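Local coordinates for protein dTDP-4-dehydrorhamnose reductase (Sulfolobus tokodaii, PDB 2GGS) that probably reduces dTDP-4-dehydrorhamnose and binds NADPH in a Rossmann-type domain, at residues 154-166 with 261-273. Sequence-based numbering, arbitrary orientation.
With NDP (NADPH dihydro-nicotinamide-adenine-dinucleotide phosphate), chain C.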
# COMPACT_ATOMS: atom_id res chain seq x y z
N ILE A 154 4.05 -1.14 3.70
CA ILE A 154 3.43 -2.46 3.75
C ILE A 154 4.47 -3.54 3.61
O ILE A 154 5.25 -3.54 2.64
CB ILE A 154 2.37 -2.69 2.63
CG1 ILE A 154 1.25 -1.63 2.71
CG2 ILE A 154 1.76 -4.09 2.76
CD1 ILE A 154 0.21 -1.78 1.55
N PHE A 155 4.43 -4.50 4.53
CA PHE A 155 5.35 -5.64 4.45
C PHE A 155 4.71 -6.99 4.65
O PHE A 155 3.78 -7.17 5.42
CB PHE A 155 6.56 -5.46 5.37
CG PHE A 155 6.20 -5.51 6.86
CD1 PHE A 155 5.95 -4.33 7.55
CD2 PHE A 155 6.16 -6.72 7.55
CE1 PHE A 155 5.61 -4.34 8.91
CE2 PHE A 155 5.84 -6.75 8.94
CZ PHE A 155 5.57 -5.56 9.61
N ARG A 156 5.18 -7.98 3.88
CA ARG A 156 4.68 -9.33 3.97
C ARG A 156 5.84 -10.18 3.46
O ARG A 156 6.79 -10.44 4.21
CB ARG A 156 3.41 -9.52 3.13
CG ARG A 156 2.77 -10.89 3.28
CD ARG A 156 1.55 -11.07 2.39
NE ARG A 156 1.04 -12.41 2.53
CZ ARG A 156 1.53 -13.46 1.86
NH1 ARG A 156 2.51 -13.28 0.99
NH2 ARG A 156 1.04 -14.68 2.07
N ASN A 157 5.79 -10.55 2.18
CA ASN A 157 6.90 -11.26 1.54
C ASN A 157 7.93 -10.34 0.88
O ASN A 157 8.97 -10.80 0.36
CB ASN A 157 6.30 -12.19 0.47
CG ASN A 157 5.37 -11.43 -0.46
OD1 ASN A 157 4.31 -10.96 -0.07
ND2 ASN A 157 5.77 -11.31 -1.71
N LYS A 158 7.66 -9.04 0.84
CA LYS A 158 8.70 -8.09 0.48
C LYS A 158 8.63 -6.85 1.40
O LYS A 158 8.09 -6.96 2.50
CB LYS A 158 8.67 -7.74 -1.02
CG LYS A 158 7.42 -7.09 -1.46
CD LYS A 158 7.45 -6.79 -2.95
CE LYS A 158 6.15 -6.12 -3.42
NZ LYS A 158 6.22 -5.83 -4.93
N GLY A 159 9.20 -5.73 0.99
CA GLY A 159 9.24 -4.55 1.88
C GLY A 159 10.51 -4.66 2.70
O GLY A 159 11.20 -5.68 2.66
N PHE A 160 10.82 -3.61 3.43
CA PHE A 160 12.11 -3.49 4.12
C PHE A 160 12.40 -4.62 5.15
O PHE A 160 13.54 -5.15 5.15
CB PHE A 160 12.21 -2.10 4.75
CG PHE A 160 13.52 -1.82 5.42
CD1 PHE A 160 14.69 -1.78 4.68
CD2 PHE A 160 13.59 -1.60 6.78
CE1 PHE A 160 15.93 -1.52 5.30
CE2 PHE A 160 14.81 -1.32 7.39
CZ PHE A 160 15.97 -1.29 6.66
N PRO A 161 11.44 -4.99 6.03
CA PRO A 161 11.80 -6.02 7.01
C PRO A 161 12.29 -7.32 6.41
O PRO A 161 13.18 -7.96 6.97
CB PRO A 161 10.50 -6.26 7.77
CG PRO A 161 9.80 -4.91 7.70
CD PRO A 161 10.06 -4.51 6.28
N ILE A 162 11.73 -7.68 5.26
CA ILE A 162 12.16 -8.88 4.55
C ILE A 162 13.56 -8.74 3.96
O ILE A 162 14.38 -9.67 4.11
CB ILE A 162 11.09 -9.33 3.51
CG1 ILE A 162 10.12 -10.27 4.21
CG2 ILE A 162 11.75 -10.08 2.34
CD1 ILE A 162 10.74 -11.65 4.51
N TYR A 163 13.84 -7.61 3.32
CA TYR A 163 15.18 -7.31 2.82
C TYR A 163 16.19 -7.41 3.98
O TYR A 163 17.24 -8.03 3.83
CB TYR A 163 15.24 -5.93 2.18
CG TYR A 163 16.62 -5.33 2.15
CD1 TYR A 163 17.58 -5.74 1.20
CD2 TYR A 163 16.97 -4.35 3.06
CE1 TYR A 163 18.86 -5.18 1.18
CE2 TYR A 163 18.23 -3.78 3.05
CZ TYR A 163 19.18 -4.20 2.12
OH TYR A 163 20.42 -3.59 2.17
N VAL A 164 15.85 -6.84 5.14
CA VAL A 164 16.73 -6.93 6.32
C VAL A 164 16.97 -8.38 6.74
O VAL A 164 18.13 -8.80 6.95
CB VAL A 164 16.17 -6.15 7.55
CG1 VAL A 164 17.08 -6.35 8.75
CG2 VAL A 164 16.07 -4.66 7.27
N TYR A 165 15.89 -9.14 6.89
CA TYR A 165 15.96 -10.53 7.39
C TYR A 165 16.84 -11.37 6.47
O TYR A 165 17.76 -12.05 6.94
CB TYR A 165 14.57 -11.18 7.54
CG TYR A 165 14.58 -12.60 8.09
CD1 TYR A 165 14.60 -12.86 9.47
CD2 TYR A 165 14.58 -13.69 7.23
CE1 TYR A 165 14.62 -14.18 9.97
CE2 TYR A 165 14.60 -15.00 7.71
CZ TYR A 165 14.62 -15.24 9.07
OH TYR A 165 14.64 -16.55 9.51
N LYS A 166 16.55 -11.30 5.17
CA LYS A 166 17.27 -12.12 4.16
C LYS A 166 18.73 -11.69 4.04
O LYS A 166 19.61 -12.55 4.00
CB LYS A 166 16.58 -12.09 2.78
CG LYS A 166 15.06 -12.24 2.85
CD LYS A 166 14.43 -12.89 1.62
CE LYS A 166 13.77 -14.23 2.00
NZ LYS A 166 12.72 -14.65 1.02
N THR A 261 -9.51 -2.77 16.27
CA THR A 261 -8.27 -3.56 16.16
C THR A 261 -6.98 -2.73 16.25
O THR A 261 -6.91 -1.63 15.71
CB THR A 261 -8.24 -4.37 14.83
OG1 THR A 261 -7.26 -5.42 14.93
CG2 THR A 261 -7.92 -3.46 13.57
N ASP A 262 -5.98 -3.27 16.94
CA ASP A 262 -4.66 -2.64 16.98
C ASP A 262 -3.95 -3.01 15.68
O ASP A 262 -3.33 -4.06 15.58
CB ASP A 262 -3.83 -3.12 18.20
CG ASP A 262 -2.43 -2.54 18.22
OD1 ASP A 262 -2.00 -2.00 17.19
OD2 ASP A 262 -1.74 -2.58 19.27
N PHE A 263 -4.04 -2.10 14.71
CA PHE A 263 -3.41 -2.28 13.40
C PHE A 263 -2.02 -1.69 13.37
O PHE A 263 -1.33 -1.80 12.37
CB PHE A 263 -4.29 -1.62 12.32
CG PHE A 263 -4.50 -0.14 12.53
CD1 PHE A 263 -3.54 0.80 12.15
CD2 PHE A 263 -5.65 0.32 13.17
CE1 PHE A 263 -3.75 2.18 12.34
CE2 PHE A 263 -5.87 1.69 13.35
CZ PHE A 263 -4.92 2.60 12.98
N TYR A 264 -1.61 -1.03 14.47
CA TYR A 264 -0.45 -0.16 14.42
C TYR A 264 0.82 -0.64 15.14
O TYR A 264 1.93 -0.35 14.70
CB TYR A 264 -0.81 1.24 14.92
CG TYR A 264 -1.64 1.19 16.17
CD1 TYR A 264 -1.04 1.14 17.42
CD2 TYR A 264 -3.03 1.22 16.08
CE1 TYR A 264 -1.83 1.11 18.58
CE2 TYR A 264 -3.84 1.17 17.24
CZ TYR A 264 -3.21 1.12 18.48
OH TYR A 264 -4.02 1.05 19.60
N THR A 265 0.66 -1.38 16.25
CA THR A 265 1.82 -1.95 16.92
C THR A 265 2.62 -2.80 15.95
O THR A 265 2.03 -3.61 15.21
CB THR A 265 1.39 -2.76 18.12
OG1 THR A 265 0.74 -1.86 19.03
CG2 THR A 265 2.61 -3.40 18.82
N LEU A 266 3.93 -2.58 15.92
CA LEU A 266 4.80 -3.30 14.99
C LEU A 266 4.48 -4.81 15.00
O LEU A 266 4.45 -5.44 16.07
CB LEU A 266 6.26 -3.11 15.32
CG LEU A 266 7.24 -3.76 14.31
CD1 LEU A 266 7.12 -3.01 12.96
CD2 LEU A 266 8.67 -3.76 14.82
N ASP A 267 4.24 -5.35 13.82
CA ASP A 267 3.86 -6.72 13.66
C ASP A 267 4.87 -7.55 12.85
O ASP A 267 4.59 -7.95 11.79
CB ASP A 267 2.45 -6.80 13.06
CG ASP A 267 1.97 -8.19 12.84
OD1 ASP A 267 2.23 -9.05 13.64
OD2 ASP A 267 1.34 -8.42 11.83
N LEU A 268 6.04 -7.79 13.38
CA LEU A 268 6.98 -8.63 12.68
C LEU A 268 6.57 -10.06 12.35
O LEU A 268 7.08 -10.63 11.43
CB LEU A 268 8.35 -8.59 13.31
CG LEU A 268 9.01 -7.23 13.38
CD1 LEU A 268 10.31 -7.31 14.11
CD2 LEU A 268 9.20 -6.69 12.00
N ASP A 269 5.65 -10.62 13.10
CA ASP A 269 5.09 -11.90 12.74
C ASP A 269 4.33 -11.89 11.38
O ASP A 269 3.96 -12.89 10.89
CB ASP A 269 4.16 -12.41 13.82
CG ASP A 269 4.89 -12.91 15.08
OD1 ASP A 269 6.08 -13.09 15.09
OD2 ASP A 269 4.18 -13.14 16.03
N GLY A 270 4.09 -10.70 10.85
CA GLY A 270 3.46 -10.54 9.55
C GLY A 270 4.41 -10.70 8.39
O GLY A 270 4.02 -10.62 7.26
N MET A 271 5.67 -10.90 8.71
CA MET A 271 6.68 -11.22 7.68
C MET A 271 6.45 -12.64 7.16
O MET A 271 6.11 -13.56 7.94
CB MET A 271 8.10 -11.13 8.25
CG MET A 271 8.60 -9.72 8.47
SD MET A 271 10.32 -9.74 8.92
CE MET A 271 10.14 -10.05 10.65
N VAL A 272 6.62 -12.81 5.85
CA VAL A 272 6.43 -14.11 5.22
C VAL A 272 7.76 -14.52 4.62
O VAL A 272 8.33 -13.83 3.76
CB VAL A 272 5.24 -14.13 4.24
CG1 VAL A 272 5.18 -15.44 3.45
CG2 VAL A 272 3.94 -13.93 5.02
N VAL A 273 8.17 -15.69 5.11
CA VAL A 273 9.53 -16.14 5.44
C VAL A 273 10.67 -15.15 5.57
O VAL A 273 11.19 -14.57 4.60
CB VAL A 273 9.94 -17.48 4.76
CG1 VAL A 273 8.84 -18.49 4.98
CG2 VAL A 273 10.25 -17.30 3.28
OXT VAL A 273 11.07 -14.93 6.72
PA NDP C . 2.51 -5.24 -4.44
O1A NDP C . 3.67 -4.76 -5.21
O2A NDP C . 2.80 -6.44 -3.61
O5B NDP C . 1.28 -5.58 -5.38
C5B NDP C . 1.03 -4.81 -6.54
C4B NDP C . -0.23 -5.39 -7.14
O4B NDP C . -0.61 -4.55 -8.23
C3B NDP C . -0.06 -6.82 -7.62
O3B NDP C . -1.21 -7.55 -7.29
C2B NDP C . 0.02 -6.62 -9.14
O2B NDP C . -0.48 -7.76 -9.77
C1B NDP C . -0.93 -5.43 -9.30
N9A NDP C . -0.71 -4.74 -10.57
C8A NDP C . 0.36 -3.99 -10.93
N7A NDP C . 0.17 -3.56 -12.21
C5A NDP C . -1.01 -4.03 -12.63
C6A NDP C . -1.69 -3.92 -13.85
N6A NDP C . -1.11 -3.30 -14.91
N1A NDP C . -2.89 -4.58 -13.95
C2A NDP C . -3.46 -5.32 -12.92
N3A NDP C . -2.77 -5.43 -11.73
C4A NDP C . -1.57 -4.81 -11.62
O3 NDP C . 2.02 -3.93 -3.63
PN NDP C . 1.47 -3.87 -2.11
O1N NDP C . 0.52 -4.91 -1.78
O2N NDP C . 2.72 -3.69 -1.33
O5D NDP C . 0.77 -2.43 -2.15
C5D NDP C . -0.65 -2.33 -2.12
C4D NDP C . -1.11 -0.88 -2.24
O4D NDP C . -0.56 -0.15 -1.16
C3D NDP C . -0.64 -0.17 -3.51
O3D NDP C . -1.67 0.73 -3.81
C2D NDP C . 0.60 0.58 -3.08
O2D NDP C . 0.83 1.68 -3.94
C1D NDP C . 0.16 0.98 -1.65
N1N NDP C . 1.33 1.25 -0.81
C2N NDP C . 2.34 0.33 -0.79
C3N NDP C . 3.38 0.40 0.11
C7N NDP C . 4.45 -0.64 0.08
O7N NDP C . 5.62 -0.44 0.83
N7N NDP C . 4.28 -1.74 -0.66
C4N NDP C . 3.45 1.54 1.12
C5N NDP C . 2.32 2.53 1.01
C6N NDP C . 1.31 2.33 0.06
P2B NDP C . 0.51 -8.89 -10.47
O1X NDP C . -0.38 -10.05 -10.57
O2X NDP C . 1.70 -9.10 -9.59
O3X NDP C . 1.00 -8.37 -11.85
O HOH W 1 9.65 -13.58 1.28
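The ring of F155 presents its edge to the backbone of D267, with CE2 3.3 Å from D267 O, while P161 CG of its own segment lies over one face toward the rim. M271 crosses it obliquely, CG 4.0 Å from F155 CD2, and its sulfur SD lies 3.7 Å from P161 CB, in the first turn of helix 160-169. The guanidinium of R156 carries V272 CG2 centrally on one face, 4.0 Å above the plane. At its edge NH1 donates in plane to N157 OD1, whereas NE forms a salt bridge with E15. With CG anti to the backbone N (chi1 -175°) and the chain extended to NE, R156 runs alongside V272, CG 3.7 Å from V272 CG2. Were R156 cut back to an alanine here, E15 would probably lose its ion-pair mate, N157 OD1 its donor, and V272 CG2 the flat group it packs on. Between the backbones, V272 N donates to R156 O at 2.9 Å, and R156 CA-H points almost straight at G270 O (169° at H). The C-terminal tail runs alongside the loop that leads from strand 147-151 of the parallel Rossmann sheet into helix 160-169. From this loop K158, extended beyond CG, reaches the other way and donates through NZ to NADPH O1A at 2.8 Å. At the chain end, a water donates to both N157 O and V272 O and accepts from K166 NZ. Y165 CE2 comes within 3.7 Å of V273 OXT, and its ring also meets F225 edge-to-face.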